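Side-chain contact in repeat Five Residue (Rfr) protein or pentapeptide repeat protein (Cyanothece, PDB 2O6W), which is of unknown function but folds as a cyanobacterial pentapeptide repeat protein, its chain wound into a right-handed quadrilateral beta helix: residues A[3-8]-A[16-21]. Residues are numbered along the deposited sequence; the frame is centred on the assembly and turned at random.
Sequences TNNLYR and VGCNLE
Asn-5 and Arg-8, one turn apart on the N-terminal helix 2-10, meet the irregular segment 16-21 beside the disulfide of Cys-18 with Cys-15; backbone hydrogen bonds of Cys-18 and Leu-20 with Asn-62 attach that segment to the pentapeptide-repeat region. The sulfur is the common meeting point. Cys-18 SG lies over one face of the Arg-8 guanidinium, 3.5 Å from CZ and 3.2 Å from NH1. Val-16 O stands instead at the edge of the group, near its plane, 3.6 Å from Arg-8 NH2. A bend in the arginine chain at chi3 (60°) helps bring the group over the sulfur, and Arg-8 NE also forms a salt bridge with Glu-14, which probably limits how the group can turn. Asn-5 points its CB at the loop, and chi1 (-65°, CG anti to the carbonyl carbon) leaves the amide beside Cys-18 and Leu-20. There Asn-5 OD1 lies 3.8 Å from Cys-18 SG, while Leu-20 runs past in the opposite direction, its CD2 4.0 Å from Asn-5 CB. A water links the two segments, accepting from Asn-5 ND2 at 3.2 Å and from Asn-19 N at 2.8 Å. Replacing Asn-5 by an alanine removes the ND2 donor, and the water is likely to lose its hold on the helix, with a gap probably opening beside Cys-18 SG. With just 213 Å² buried and few close contacts, partly electrostatic (Arg-8) and partly packing (Leu-20 on Asn-5), the chemistry implies a modest, partly hydrated interface, in which the disulfide and the Glu-14 salt bridge probably hold the groups that meet, and the positive guanidinium probably polarises the sulfur beneath it.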
ATOM      1  N   THR A   3      -3.009 -15.084  13.108  1.00 39.55           N
ATOM      2  CA  THR A   3      -1.713 -15.741  13.096  1.00 40.33           C
ATOM      3  C   THR A   3      -1.451 -16.366  11.717  1.00 40.04           C
ATOM      4  O   THR A   3      -0.350 -16.263  11.179  1.00 39.95           O
ATOM      5  CB  THR A   3      -1.666 -16.822  14.201  1.00 41.16           C
ATOM      6  OG1 THR A   3      -0.341 -17.346  14.312  1.00 47.23           O
ATOM      7  CG2 THR A   3      -2.635 -17.941  13.889  1.00 38.79           C
ATOM      8  N   ASN A   4      -2.475 -16.989  11.142  1.00 39.44           N
ATOM      9  CA  ASN A   4      -2.361 -17.616   9.835  1.00 39.92           C
ATOM     10  C   ASN A   4      -2.196 -16.573   8.728  1.00 39.87           C
ATOM     11  O   ASN A   4      -1.462 -16.797   7.762  1.00 38.95           O
ATOM     12  CB  ASN A   4      -3.593 -18.485   9.551  1.00 41.36           C
ATOM     13  CG  ASN A   4      -3.469 -19.268   8.249  1.00 44.85           C
ATOM     14  OD1 ASN A   4      -3.988 -18.858   7.202  1.00 44.67           O
ATOM     15  ND2 ASN A   4      -2.767 -20.400   8.308  1.00 44.44           N
ATOM     16  N   ASN A   5      -2.881 -15.440   8.859  1.00 40.14           N
ATOM     17  CA  ASN A   5      -2.774 -14.381   7.860  1.00 40.16           C
ATOM     18  C   ASN A   5      -1.351 -13.835   7.852  1.00 39.53           C
ATOM     19  O   ASN A   5      -0.756 -13.649   6.796  1.00 39.77           O
ATOM     20  CB  ASN A   5      -3.764 -13.248   8.152  1.00 40.13           C
ATOM     21  CG  ASN A   5      -5.206 -13.690   8.026  1.00 41.28           C
ATOM     22  OD1 ASN A   5      -5.502 -14.716   7.416  1.00 43.66           O
ATOM     23  ND2 ASN A   5      -6.116 -12.910   8.597  1.00 43.16           N
ATOM     24  N   LEU A   6      -0.807 -13.601   9.040  1.00 40.24           N
ATOM     25  CA  LEU A   6       0.545 -13.089   9.168  1.00 41.68           C
ATOM     26  C   LEU A   6       1.558 -14.058   8.574  1.00 42.35           C
ATOM     27  O   LEU A   6       2.571 -13.638   8.019  1.00 40.72           O
ATOM     28  CB  LEU A   6       0.878 -12.836  10.640  1.00 40.78           C
ATOM     29  CG  LEU A   6       0.040 -11.773  11.351  1.00 41.27           C
ATOM     30  CD1 LEU A   6       0.478 -11.671  12.803  1.00 41.97           C
ATOM     31  CD2 LEU A   6       0.196 -10.435  10.658  1.00 38.58           C
ATOM     32  N   TYR A   7       1.281 -15.353   8.691  1.00 43.26           N
ATOM     33  CA  TYR A   7       2.185 -16.363   8.162  1.00 44.77           C
ATOM     34  C   TYR A   7       2.153 -16.357   6.646  1.00 44.12           C
ATOM     35  O   TYR A   7       3.188 -16.452   5.997  1.00 43.09           O
ATOM     36  CB  TYR A   7       1.802 -17.752   8.660  1.00 47.88           C
ATOM     37  CG  TYR A   7       2.801 -18.817   8.274  1.00 52.36           C
ATOM     38  CD1 TYR A   7       4.082 -18.825   8.828  1.00 54.76           C
ATOM     39  CD2 TYR A   7       2.465 -19.827   7.373  1.00 55.60           C
ATOM     40  CE1 TYR A   7       5.001 -19.815   8.502  1.00 56.40           C
ATOM     41  CE2 TYR A   7       3.379 -20.825   7.038  1.00 57.91           C
ATOM     42  CZ  TYR A   7       4.642 -20.811   7.610  1.00 59.14           C
ATOM     43  OH  TYR A   7       5.541 -21.810   7.305  1.00 64.51           O
ATOM     44  N   ARG A   8       0.954 -16.261   6.085  1.00 44.51           N
ATOM     45  CA  ARG A   8       0.807 -16.230   4.643  1.00 45.78           C
ATOM     46  C   ARG A   8       1.516 -15.000   4.093  1.00 46.73           C
ATOM     47  O   ARG A   8       2.076 -15.035   3.006  1.00 47.51           O
ATOM     48  CB  ARG A   8      -0.674 -16.195   4.261  1.00 44.97           C
ATOM     49  CG  ARG A   8      -1.421 -17.480   4.563  1.00 45.96           C
ATOM     50  CD  ARG A   8      -2.924 -17.252   4.556  1.00 46.28           C
ATOM     51  NE  ARG A   8      -3.418 -16.760   3.275  1.00 47.53           N
ATOM     52  CZ  ARG A   8      -4.616 -16.209   3.106  1.00 47.97           C
ATOM     53  NH1 ARG A   8      -5.435 -16.082   4.142  1.00 47.27           N
ATOM     54  NH2 ARG A   8      -4.995 -15.778   1.908  1.00 47.93           N
ATOM     55  N   VAL A  16      -4.665 -12.608  -0.072  1.00 37.47           N
ATOM     56  CA  VAL A  16      -5.817 -12.245  -0.884  1.00 38.05           C
ATOM     57  C   VAL A  16      -7.114 -12.402  -0.094  1.00 38.77           C
ATOM     58  O   VAL A  16      -7.343 -13.434   0.539  1.00 40.89           O
ATOM     59  CB  VAL A  16      -5.882 -13.129  -2.164  1.00 38.62           C
ATOM     60  CG1 VAL A  16      -7.115 -12.782  -2.997  1.00 36.42           C
ATOM     61  CG2 VAL A  16      -4.617 -12.928  -2.993  1.00 36.01           C
ATOM     62  N   GLY A  17      -7.948 -11.364  -0.126  1.00 37.87           N
ATOM     63  CA  GLY A  17      -9.224 -11.391   0.567  1.00 37.07           C
ATOM     64  C   GLY A  17      -9.183 -11.446   2.086  1.00 37.32           C
ATOM     65  O   GLY A  17     -10.230 -11.533   2.717  1.00 36.70           O
ATOM     66  N   CYS A  18      -7.992 -11.398   2.675  1.00 37.72           N
ATOM     67  CA  CYS A  18      -7.865 -11.451   4.128  1.00 40.51           C
ATOM     68  C   CYS A  18      -8.553 -10.258   4.793  1.00 39.70           C
ATOM     69  O   CYS A  18      -8.720  -9.200   4.185  1.00 40.03           O
ATOM     70  CB  CYS A  18      -6.382 -11.454   4.547  1.00 42.03           C
ATOM     71  SG  CYS A  18      -5.384 -12.924   4.101  1.00 53.30           S
ATOM     72  N   ASN A  19      -8.962 -10.444   6.040  1.00 40.19           N
ATOM     73  CA  ASN A  19      -9.575  -9.379   6.809  1.00 41.46           C
ATOM     74  C   ASN A  19      -8.516  -8.905   7.788  1.00 41.02           C
ATOM     75  O   ASN A  19      -8.230  -9.571   8.782  1.00 42.41           O
ATOM     76  CB  ASN A  19     -10.818  -9.885   7.537  1.00 44.48           C
ATOM     77  CG  ASN A  19     -12.005 -10.052   6.598  1.00 50.03           C
ATOM     78  OD1 ASN A  19     -12.439  -9.086   5.956  1.00 50.87           O
ATOM     79  ND2 ASN A  19     -12.528 -11.275   6.501  1.00 50.66           N
ATOM     80  N   LEU A  20      -7.926  -7.755   7.482  1.00 39.23           N
ATOM     81  CA  LEU A  20      -6.868  -7.182   8.298  1.00 37.95           C
ATOM     82  C   LEU A  20      -7.247  -5.803   8.808  1.00 37.75           C
ATOM     83  O   LEU A  20      -6.386  -4.939   8.975  1.00 40.25           O
ATOM     84  CB  LEU A  20      -5.588  -7.085   7.466  1.00 37.32           C
ATOM     85  CG  LEU A  20      -5.132  -8.395   6.819  1.00 38.49           C
ATOM     86  CD1 LEU A  20      -4.093  -8.117   5.743  1.00 37.30           C
ATOM     87  CD2 LEU A  20      -4.579  -9.317   7.893  1.00 36.43           C
ATOM     88  N   GLU A  21      -8.532  -5.597   9.061  1.00 37.68           N
ATOM     89  CA  GLU A  21      -9.019  -4.308   9.543  1.00 36.92           C
ATOM     90  C   GLU A  21      -8.371  -3.893  10.865  1.00 34.48           C
ATOM     91  O   GLU A  21      -8.318  -4.672  11.809  1.00 33.05           O
ATOM     92  CB  GLU A  21     -10.538  -4.347   9.748  1.00 41.52           C
ATOM     93  CG  GLU A  21     -11.363  -4.980   8.624  1.00 50.97           C
ATOM     94  CD  GLU A  21     -11.276  -6.516   8.582  1.00 56.39           C
ATOM     95  OE1 GLU A  21     -10.924  -7.151   9.609  1.00 56.93           O
ATOM     96  OE2 GLU A  21     -11.587  -7.088   7.511  1.00 59.55           O
TER
HETATM   97  O   HOH W   1      -8.911 -13.074   7.069  1.00 33.96           O